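Long-range contacts in carboxyl esterase NP (Bacillus subtilis, PDB 4CCW), which catalyses the hydrolysis of carboxylic esters to an alcohol and a carboxylate, as a carboxylesterase of the alpha/beta hydrolase fold: residues 134-139 with 149-154; 157-162 with 250-255; 236-241 with 263-268. One frame throughout, in Å; residues are numbered along the deposited sequence.

Contact 1: 134-139 with 149-154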
loop_
_atom_site.group_PDB
_atom_site.type_symbol
_atom_site.label_atom_id
_atom_site.label_comp_id
_atom_site.label_asym_id
_atom_site.label_seq_id
_atom_site.Cartn_x
_atom_site.Cartn_y
_atom_site.Cartn_z
ATOM N N HIS A 134 1.669 -7.143 0.556
ATOM C CA HIS A 134 0.492 -7.792 -0.037
ATOM C C HIS A 134 0.740 -8.122 -1.484
ATOM O O HIS A 134 0.412 -9.213 -1.951
ATOM C CB HIS A 134 -0.745 -6.900 0.104
ATOM C CG HIS A 134 -1.416 -6.992 1.449
ATOM N ND1 HIS A 134 -2.542 -7.698 1.653
ATOM C CD2 HIS A 134 -1.082 -6.415 2.676
ATOM C CE1 HIS A 134 -2.909 -7.602 2.946
ATOM N NE2 HIS A 134 -2.019 -6.808 3.574
ATOM N N THR A 135 1.336 -7.191 -2.217
ATOM C CA THR A 135 1.608 -7.406 -3.638
ATOM C C THR A 135 2.555 -8.586 -3.848
ATOM O O THR A 135 2.270 -9.464 -4.669
ATOM C CB THR A 135 2.135 -6.128 -4.337
ATOM O OG1 THR A 135 1.099 -5.134 -4.327
ATOM C CG2 THR A 135 2.502 -6.422 -5.805
ATOM N N MET A 136 3.653 -8.631 -3.099
ATOM C CA MET A 136 4.612 -9.715 -3.245
ATOM C C MET A 136 3.949 -11.046 -2.869
ATOM O O MET A 136 4.105 -12.041 -3.568
ATOM C CB MET A 136 5.864 -9.473 -2.385
ATOM C CG MET A 136 6.953 -10.517 -2.577
ATOM S SD MET A 136 7.659 -10.383 -4.225
ATOM C CE MET A 136 9.013 -9.293 -3.949
ATOM N N ASN A 137 3.192 -11.046 -1.780
ATOM C CA ASN A 137 2.537 -12.267 -1.331
ATOM C C ASN A 137 1.592 -12.797 -2.431
ATOM O O ASN A 137 1.534 -14.012 -2.706
ATOM C CB ASN A 137 1.782 -12.007 -0.013
ATOM C CG ASN A 137 1.116 -13.260 0.547
ATOM O OD1 ASN A 137 1.782 -14.235 0.907
ATOM N ND2 ASN A 137 -0.201 -13.222 0.646
ATOM N N PHE A 138 0.889 -11.876 -3.086
ATOM C CA PHE A 138 -0.109 -12.244 -4.109
ATOM C C PHE A 138 0.536 -12.765 -5.388
ATOM O O PHE A 138 0.108 -13.786 -5.941
ATOM C CB PHE A 138 -1.041 -11.061 -4.403
ATOM C CG PHE A 138 -2.213 -11.400 -5.295
ATOM C CD1 PHE A 138 -3.303 -12.112 -4.798
ATOM C CD2 PHE A 138 -2.241 -10.979 -6.615
ATOM C CE1 PHE A 138 -4.397 -12.403 -5.609
ATOM C CE2 PHE A 138 -3.323 -11.263 -7.433
ATOM C CZ PHE A 138 -4.403 -11.975 -6.928
ATOM N N LEU A 139 1.551 -12.063 -5.874
ATOM C CA LEU A 139 2.196 -12.478 -7.119
ATOM C C LEU A 139 2.911 -13.823 -6.960
ATOM O O LEU A 139 3.013 -14.574 -7.928
ATOM C CB LEU A 139 3.121 -11.376 -7.673
ATOM C CG LEU A 139 4.426 -11.060 -6.932
ATOM C CD1 LEU A 139 5.560 -11.943 -7.446
ATOM C CD2 LEU A 139 4.790 -9.581 -7.079
ATOM N N ALA A 149 4.446 -6.112 -11.526
ATOM C CA ALA A 149 4.213 -5.474 -10.232
ATOM C C ALA A 149 5.321 -4.492 -9.914
ATOM O O ALA A 149 6.493 -4.780 -10.158
ATOM C CB ALA A 149 4.111 -6.531 -9.149
ATOM N N ALA A 150 4.927 -3.322 -9.405
ATOM C CA ALA A 150 5.842 -2.322 -8.887
ATOM C C ALA A 150 5.671 -2.346 -7.381
ATOM O O ALA A 150 4.560 -2.137 -6.858
ATOM C CB ALA A 150 5.518 -0.942 -9.445
ATOM N N ILE A 151 6.767 -2.635 -6.695
ATOM C CA ILE A 151 6.753 -2.798 -5.243
ATOM C C ILE A 151 7.577 -1.655 -4.703
ATOM O O ILE A 151 8.766 -1.548 -5.000
ATOM C CB ILE A 151 7.300 -4.191 -4.840
ATOM C CG1 ILE A 151 6.333 -5.284 -5.324
ATOM C CG2 ILE A 151 7.549 -4.282 -3.338
ATOM C CD1 ILE A 151 6.849 -6.706 -5.169
ATOM N N LEU A 152 6.925 -0.773 -3.942
ATOM C CA LEU A 152 7.559 0.454 -3.473
ATOM C C LEU A 152 7.766 0.381 -1.976
ATOM O O LEU A 152 6.792 0.204 -1.243
ATOM C CB LEU A 152 6.677 1.678 -3.801
ATOM C CG LEU A 152 6.619 2.266 -5.227
ATOM C CD1 LEU A 152 6.720 1.258 -6.361
ATOM C CD2 LEU A 152 5.363 3.114 -5.403
ATOM N N SER A 153 9.012 0.534 -1.513
ATOM C CA SER A 153 9.275 0.618 -0.065
ATOM C C SER A 153 8.464 -0.441 0.719
ATOM O O SER A 153 7.734 -0.098 1.653
ATOM C CB SER A 153 8.885 2.004 0.460
ATOM O OG SER A 153 9.534 3.026 -0.279
ATOM N N PRO A 154 8.579 -1.731 0.335
ATOM C CA PRO A 154 7.690 -2.740 0.931
ATOM C C PRO A 154 7.869 -2.924 2.436
ATOM O O PRO A 154 8.997 -2.878 2.931
ATOM C CB PRO A 154 8.099 -4.029 0.224
ATOM C CG PRO A 154 9.523 -3.791 -0.221
ATOM C CD PRO A 154 9.531 -2.336 -0.613
#

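Contact 2: 157-162 with 250-255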
loop_
_atom_site.group_PDB
_atom_site.type_symbol
_atom_site.label_atom_id
_atom_site.label_comp_id
_atom_site.label_asym_id
_atom_site.label_seq_id
_atom_site.Cartn_x
_atom_site.Cartn_y
_atom_site.Cartn_z
ATOM N N THR A 157 9.279 -7.929 3.713
ATOM C CA THR A 157 9.372 -8.567 2.373
ATOM C C THR A 157 10.786 -9.087 2.061
ATOM O O THR A 157 10.985 -10.296 1.930
ATOM C CB THR A 157 8.839 -7.631 1.248
ATOM O OG1 THR A 157 7.501 -7.229 1.577
ATOM C CG2 THR A 157 8.845 -8.340 -0.149
ATOM N N PHE A 158 11.759 -8.180 1.954
ATOM C CA PHE A 158 13.155 -8.586 1.744
ATOM C C PHE A 158 13.992 -8.605 3.019
ATOM O O PHE A 158 14.832 -9.484 3.200
ATOM C CB PHE A 158 13.808 -7.729 0.649
ATOM C CG PHE A 158 13.038 -7.741 -0.629
ATOM C CD1 PHE A 158 13.033 -8.875 -1.448
ATOM C CD2 PHE A 158 12.267 -6.646 -0.994
ATOM C CE1 PHE A 158 12.290 -8.904 -2.614
ATOM C CE2 PHE A 158 11.541 -6.660 -2.172
ATOM C CZ PHE A 158 11.546 -7.791 -2.979
ATOM N N LEU A 159 13.755 -7.646 3.908
ATOM C CA LEU A 159 14.489 -7.535 5.166
ATOM C C LEU A 159 13.500 -7.326 6.291
ATOM O O LEU A 159 12.427 -6.779 6.041
ATOM C CB LEU A 159 15.408 -6.310 5.165
ATOM C CG LEU A 159 16.604 -6.261 4.223
ATOM C CD1 LEU A 159 17.361 -4.970 4.508
ATOM C CD2 LEU A 159 17.496 -7.483 4.426
ATOM N N PRO A 160 13.866 -7.721 7.530
ATOM C CA PRO A 160 12.998 -7.390 8.665
ATOM C C PRO A 160 13.081 -5.914 9.000
ATOM O O PRO A 160 14.057 -5.257 8.627
ATOM C CB PRO A 160 13.575 -8.203 9.821
ATOM C CG PRO A 160 14.957 -8.561 9.425
ATOM C CD PRO A 160 15.053 -8.511 7.929
ATOM N N PHE A 161 12.067 -5.396 9.692
ATOM C CA PHE A 161 12.068 -4.004 10.116
ATOM C C PHE A 161 13.234 -3.706 11.030
ATOM O O PHE A 161 13.629 -4.543 11.859
ATOM C CB PHE A 161 10.814 -3.681 10.948
ATOM C CG PHE A 161 9.536 -3.638 10.168
ATOM C CD1 PHE A 161 9.402 -2.841 9.032
ATOM C CD2 PHE A 161 8.420 -4.347 10.631
ATOM C CE1 PHE A 161 8.186 -2.772 8.355
ATOM C CE2 PHE A 161 7.211 -4.294 9.948
ATOM C CZ PHE A 161 7.095 -3.502 8.807
ATOM N N HIS A 162 13.751 -2.487 10.934
ATOM C CA HIS A 162 14.586 -1.964 12.017
ATOM C C HIS A 162 13.696 -1.787 13.227
ATOM O O HIS A 162 12.524 -1.430 13.085
ATOM C CB HIS A 162 15.177 -0.635 11.588
ATOM C CG HIS A 162 16.151 -0.055 12.574
ATOM N ND1 HIS A 162 15.763 0.706 13.614
ATOM C CD2 HIS A 162 17.536 -0.136 12.638
ATOM C CE1 HIS A 162 16.840 1.088 14.317
ATOM N NE2 HIS A 162 17.930 0.579 13.715
ATOM N N HIS A 250 19.709 -0.117 0.741
ATOM C CA HIS A 250 20.724 -0.809 -0.082
ATOM C C HIS A 250 20.865 -2.271 0.268
ATOM O O HIS A 250 21.015 -3.131 -0.618
ATOM C CB HIS A 250 22.048 -0.042 -0.088
ATOM C CG HIS A 250 21.983 1.234 -0.900
ATOM N ND1 HIS A 250 22.111 1.246 -2.243
ATOM C CD2 HIS A 250 21.749 2.554 -0.514
ATOM C CE1 HIS A 250 21.994 2.515 -2.698
ATOM N NE2 HIS A 250 21.768 3.314 -1.638
ATOM N N SER A 251 20.760 -2.586 1.558
ATOM C CA SER A 251 20.693 -3.978 1.979
ATOM C C SER A 251 19.456 -4.658 1.371
ATOM O O SER A 251 19.540 -5.802 0.954
ATOM C CB SER A 251 20.655 -4.087 3.505
ATOM O OG SER A 251 21.691 -3.297 4.078
ATOM N N ALA A 252 18.312 -3.964 1.349
ATOM C CA ALA A 252 17.085 -4.503 0.753
ATOM C C ALA A 252 17.248 -4.792 -0.737
ATOM O O ALA A 252 16.849 -5.860 -1.216
ATOM C CB ALA A 252 15.909 -3.553 0.974
ATOM N N LEU A 253 17.821 -3.829 -1.462
ATOM C CA LEU A 253 18.073 -3.997 -2.895
ATOM C C LEU A 253 18.991 -5.202 -3.117
ATOM O O LEU A 253 18.781 -5.987 -4.051
ATOM C CB LEU A 253 18.685 -2.726 -3.500
ATOM C CG LEU A 253 19.010 -2.786 -5.011
ATOM C CD1 LEU A 253 18.812 -1.428 -5.662
ATOM C CD2 LEU A 253 20.435 -3.258 -5.208
ATOM N N HIS A 254 20.010 -5.340 -2.274
ATOM C CA HIS A 254 20.974 -6.431 -2.425
ATOM C C HIS A 254 20.268 -7.752 -2.331
ATOM O O HIS A 254 20.406 -8.595 -3.221
ATOM C CB HIS A 254 22.105 -6.335 -1.396
ATOM C CG HIS A 254 22.937 -7.590 -1.309
ATOM N ND1 HIS A 254 22.656 -8.576 -0.450
ATOM C CD2 HIS A 254 24.031 -8.012 -2.050
ATOM C CE1 HIS A 254 23.539 -9.582 -0.613
ATOM N NE2 HIS A 254 24.374 -9.240 -1.594
ATOM N N ARG A 255 19.454 -7.944 -1.290
ATOM C CA ARG A 255 18.804 -9.242 -1.133
ATOM C C ARG A 255 17.808 -9.515 -2.275
ATOM O O ARG A 255 17.813 -10.602 -2.865
ATOM C CB ARG A 255 18.127 -9.383 0.254
ATOM C CG ARG A 255 17.526 -10.777 0.438
ATOM C CD ARG A 255 17.299 -11.173 1.887
ATOM N NE ARG A 255 16.873 -12.579 1.903
ATOM C CZ ARG A 255 15.608 -13.006 1.992
ATOM N NH1 ARG A 255 14.589 -12.151 2.136
ATOM N NH2 ARG A 255 15.362 -14.307 1.977
#

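Contact 3: 236-241 with 263-268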
loop_
_atom_site.group_PDB
_atom_site.type_symbol
_atom_site.label_atom_id
_atom_site.label_comp_id
_atom_site.label_asym_id
_atom_site.label_seq_id
_atom_site.Cartn_x
_atom_site.Cartn_y
_atom_site.Cartn_z
ATOM N N ILE A 236 9.029 -7.769 -11.693
ATOM C CA ILE A 236 8.947 -6.881 -10.554
ATOM C C ILE A 236 9.830 -5.660 -10.753
ATOM O O ILE A 236 10.963 -5.777 -11.217
ATOM C CB ILE A 236 9.371 -7.623 -9.270
ATOM C CG1 ILE A 236 8.360 -8.739 -8.946
ATOM C CG2 ILE A 236 9.595 -6.662 -8.107
ATOM C CD1 ILE A 236 8.815 -9.644 -7.827
ATOM N N LEU A 237 9.276 -4.490 -10.440
ATOM C CA LEU A 237 10.059 -3.273 -10.344
ATOM C C LEU A 237 10.087 -2.968 -8.867
ATOM O O LEU A 237 9.045 -2.781 -8.257
ATOM C CB LEU A 237 9.420 -2.108 -11.117
ATOM C CG LEU A 237 10.002 -0.705 -10.867
ATOM C CD1 LEU A 237 11.329 -0.530 -11.603
ATOM C CD2 LEU A 237 9.023 0.368 -11.333
ATOM N N LEU A 238 11.281 -2.912 -8.296
ATOM C CA LEU A 238 11.436 -2.567 -6.890
ATOM C C LEU A 238 12.029 -1.178 -6.768
ATOM O O LEU A 238 13.147 -0.952 -7.203
ATOM C CB LEU A 238 12.313 -3.599 -6.161
ATOM C CG LEU A 238 12.698 -3.272 -4.709
ATOM C CD1 LEU A 238 11.446 -3.250 -3.819
ATOM C CD2 LEU A 238 13.690 -4.314 -4.165
ATOM N N LEU A 239 11.252 -0.247 -6.213
ATOM C CA LEU A 239 11.724 1.098 -5.909
ATOM C C LEU A 239 11.865 1.300 -4.419
ATOM O O LEU A 239 10.934 1.014 -3.651
ATOM C CB LEU A 239 10.765 2.164 -6.452
ATOM C CG LEU A 239 10.471 2.167 -7.945
ATOM C CD1 LEU A 239 9.602 3.369 -8.308
ATOM C CD2 LEU A 239 11.753 2.164 -8.785
ATOM N N LEU A 240 13.033 1.799 -4.024
ATOM C CA LEU A 240 13.356 2.080 -2.632
ATOM C C LEU A 240 13.886 3.505 -2.572
ATOM O O LEU A 240 14.371 4.023 -3.575
ATOM C CB LEU A 240 14.421 1.097 -2.131
ATOM C CG LEU A 240 14.030 -0.384 -2.117
ATOM C CD1 LEU A 240 15.234 -1.282 -2.396
ATOM C CD2 LEU A 240 13.357 -0.705 -0.776
ATOM N N GLY A 241 13.779 4.142 -1.410
ATOM C CA GLY A 241 14.243 5.530 -1.243
ATOM C C GLY A 241 15.555 5.617 -0.480
ATOM O O GLY A 241 15.742 4.917 0.508
ATOM N N ILE A 263 13.762 -8.936 -12.052
ATOM C CA ILE A 263 13.675 -7.744 -11.200
ATOM C C ILE A 263 14.409 -6.551 -11.820
ATOM O O ILE A 263 15.459 -6.719 -12.453
ATOM C CB ILE A 263 14.190 -8.024 -9.757
ATOM C CG1 ILE A 263 13.713 -6.940 -8.792
ATOM C CG2 ILE A 263 15.712 -8.147 -9.693
ATOM C CD1 ILE A 263 13.695 -7.374 -7.339
ATOM N N GLU A 264 13.807 -5.371 -11.686
ATOM C CA GLU A 264 14.473 -4.109 -11.952
ATOM C C GLU A 264 14.370 -3.375 -10.621
ATOM O O GLU A 264 13.277 -3.057 -10.166
ATOM C CB GLU A 264 13.790 -3.345 -13.111
ATOM C CG GLU A 264 13.771 -4.114 -14.441
ATOM C CD GLU A 264 13.268 -3.290 -15.625
ATOM O OE1 GLU A 264 13.009 -2.080 -15.481
ATOM O OE2 GLU A 264 13.141 -3.854 -16.729
ATOM N N ALA A 265 15.503 -3.165 -9.962
ATOM C CA ALA A 265 15.486 -2.573 -8.630
ATOM C C ALA A 265 16.389 -1.356 -8.582
ATOM O O ALA A 265 17.453 -1.355 -9.193
ATOM C CB ALA A 265 15.910 -3.603 -7.580
ATOM N N GLU A 266 15.955 -0.318 -7.863
ATOM C CA GLU A 266 16.766 0.895 -7.716
ATOM C C GLU A 266 16.457 1.644 -6.438
ATOM O O GLU A 266 15.339 1.576 -5.911
ATOM C CB GLU A 266 16.634 1.828 -8.936
ATOM C CG GLU A 266 15.257 2.443 -9.107
ATOM C CD GLU A 266 15.172 3.351 -10.319
ATOM O OE1 GLU A 266 15.242 2.835 -11.460
ATOM O OE2 GLU A 266 15.060 4.582 -10.127
ATOM N N VAL A 267 17.482 2.340 -5.944
ATOM C CA VAL A 267 17.355 3.237 -4.806
ATOM C C VAL A 267 17.306 4.645 -5.370
ATOM O O VAL A 267 18.247 5.092 -6.026
ATOM C CB VAL A 267 18.530 3.107 -3.823
ATOM C CG1 VAL A 267 18.428 4.171 -2.727
ATOM C CG2 VAL A 267 18.550 1.722 -3.197
ATOM N N ILE A 268 16.197 5.323 -5.112
ATOM C CA ILE A 268 15.893 6.630 -5.683
ATOM C C ILE A 268 16.460 7.770 -4.844
ATOM O O ILE A 268 16.443 7.715 -3.621
ATOM C CB ILE A 268 14.371 6.795 -5.841
ATOM C CG1 ILE A 268 13.883 5.890 -6.968
ATOM C CG2 ILE A 268 13.986 8.251 -6.104
ATOM C CD1 ILE A 268 12.392 5.662 -6.957
#

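Contact 1: 134-139 with 149-154
Ile151 pushes its side chain from strand 146-152 into the flank of helix 130-141, where its terminal methyl CD1 lies against the bent chain of Met136. The CE methyl of Met136 comes within 3.6 Å of Ile151 CD1, and Met136 SD stands 3.9 Å from Ile151 CD1, so that one isoleucine methyl is met by both the sulfur and the end of the methionine. The two side chains cross at about a right angle. This approach depends on the bends of Met136: after leaving with CG anti to the backbone N, the chain turns at chi2 (68°) and again at chi3 (92°), which brings SD and CE up to Ile151 CD1.

Leu139, one turn further along the helix, approaches Ile151 tip to tip, with Leu139 CD2 4.0 Å from Ile151 CD1. The same leucine methyl also rests on the strand at Ala149, CD2 of Leu139 lying 3.7 Å from CB of Ala149. Thr135 contributes its methyl: Thr135 CG2 is 3.7 Å from Ala149 CB and also reaches CG1 of Ile151, which it passes in the opposite direction. The small Ala149 thus receives two methyls from successive turns of the helix. Thr135 OG1, meanwhile, is hydrogen-bonded to the carbonyl O of Gly131, within its own helix.

Helix and strand run roughly antiparallel; the axes of the two segments come within 9.0 Å and make an angle of 146°, as the helix and second strand of the beta-alpha-beta unit formed by strand 123-128, helix 130-141 and strand 146-152. Ile236 of the neighbouring strand touches Met136, Leu139 and Ile151, extending the same apolar layer. No hydrogen bond joins the two segments; the contact is buried and held by dispersion between methyl groups and a thioether.

Contact 2: 157-162 with 250-255
Phe158 O accepts a hydrogen bond from Arg255 NH1 at 2.9 Å, joining the loop after strand 146-152 to helix 249-259 of the alpha/beta hydrolase fold. The N-H...O angle is 150°, and the carbonyl oxygen lies near the guanidinium edge but 20° out of its plane. An extended chain from CG to NE carries the guanidinium from the helix across to the carbonyl of Phe158. Its other terminal nitrogen, NH2, is taken by a salt bridge to Asp226 OD1 and a hydrogen bond to Phe224 O, so the guanidinium ties three parts of the chain together and its rotation is probably well fixed.

Beside this polar link, Leu159 leans on the helix with one branch. Its CD1 meets Ser251 CB at 3.6 Å and also approaches the side chain of Ala252. Phe158 turns its CB toward Ala252 O, while its ring continues inward to Met136 and Leu238; Thr157 CG2 lies over one ring face, offset toward the rim. The loop is therefore attached twice, by Arg255 at Phe158 O and by Ser251 and Ala252 at Leu159, whose CD1 comes to 3.4 Å from the backbone N of Ala252.

Contact 3: 236-241 with 263-268
Leu239 and Glu266 lie side by side and point the same way, CD2 of Leu239 settling 3.5 Å from CG of Glu266. Strands 236-241 and 263-268 are parallel neighbours, paired residue for residue from Ile236 with Ile263 to Gly241 with Ile268. Five backbone hydrogen bonds link them. Glu264 and Glu266 each give their N-H, to Ile236 O and Leu238 O, and each take one at O, from Leu238 N and Leu240 N; Ile268 N closes the ladder, 2.7 Å from Leu240 O.

On the face of Leu237 and Leu239, Ile268 fills the space beside Leu239: CD1 of Ile268 is 3.9 Å from both CB and CD1 of Leu239. Gly241, its own partner, has no side chain, and Ile268 turns instead toward Leu239. Further back, Leu237 crosses Glu264 at a slant, CD1 of Leu237 4.0 Å from CB of Glu264. Glu266 stands with CG between the backbone N and carbonyl carbon (chi1 67°), which lays CG and the carboxyl carbon CD beside Leu239 CD2, while the carboxylate reaches Arg286 and Tyr282.

The other face is shaped by a small residue. The methyl CB of Ala265 is met by both CB and CD2 of Leu238, at 3.9 and 4.1 Å. Ile263 stretches forward, its CD1 reaching 4.2 Å from Leu238 CB, so Leu238 is met by the isoleucine and the alanine together. Leu240 and Val267 continue the row.

Helix 249-259, the crossover of this beta-alpha-beta unit, packs on the face of Leu238 and Leu240, while helix 280-291 lies against that of Leu237 and Glu264, where Arg286 also forms a salt bridge with each glutamate; strand 146-152 borders strand 236-241 on its other edge.

The three contacts come from neighbouring parts of one alpha/beta hydrolase fold. Contact 1 closes before the others open, whereas contacts 2 and 3 interleave along the chain: helix 249-259 follows strand 236-241 and precedes strand 263-268. Contacts 1 and 3 share the central sheet, their centres about 11 Å apart, and probable backbone hydrogen bonds of Ile151 N with Leu237 O and Ala149 O with Leu237 N tie them directly. The centre of contact 2 lies about 12 Å from that of contact 3 and about 14 Å from that of contact 1. The side chains of Ile151 and Thr157 are each about 10 Å from that of His273, probably the proton acceptor, so the contacts frame the active site without forming it.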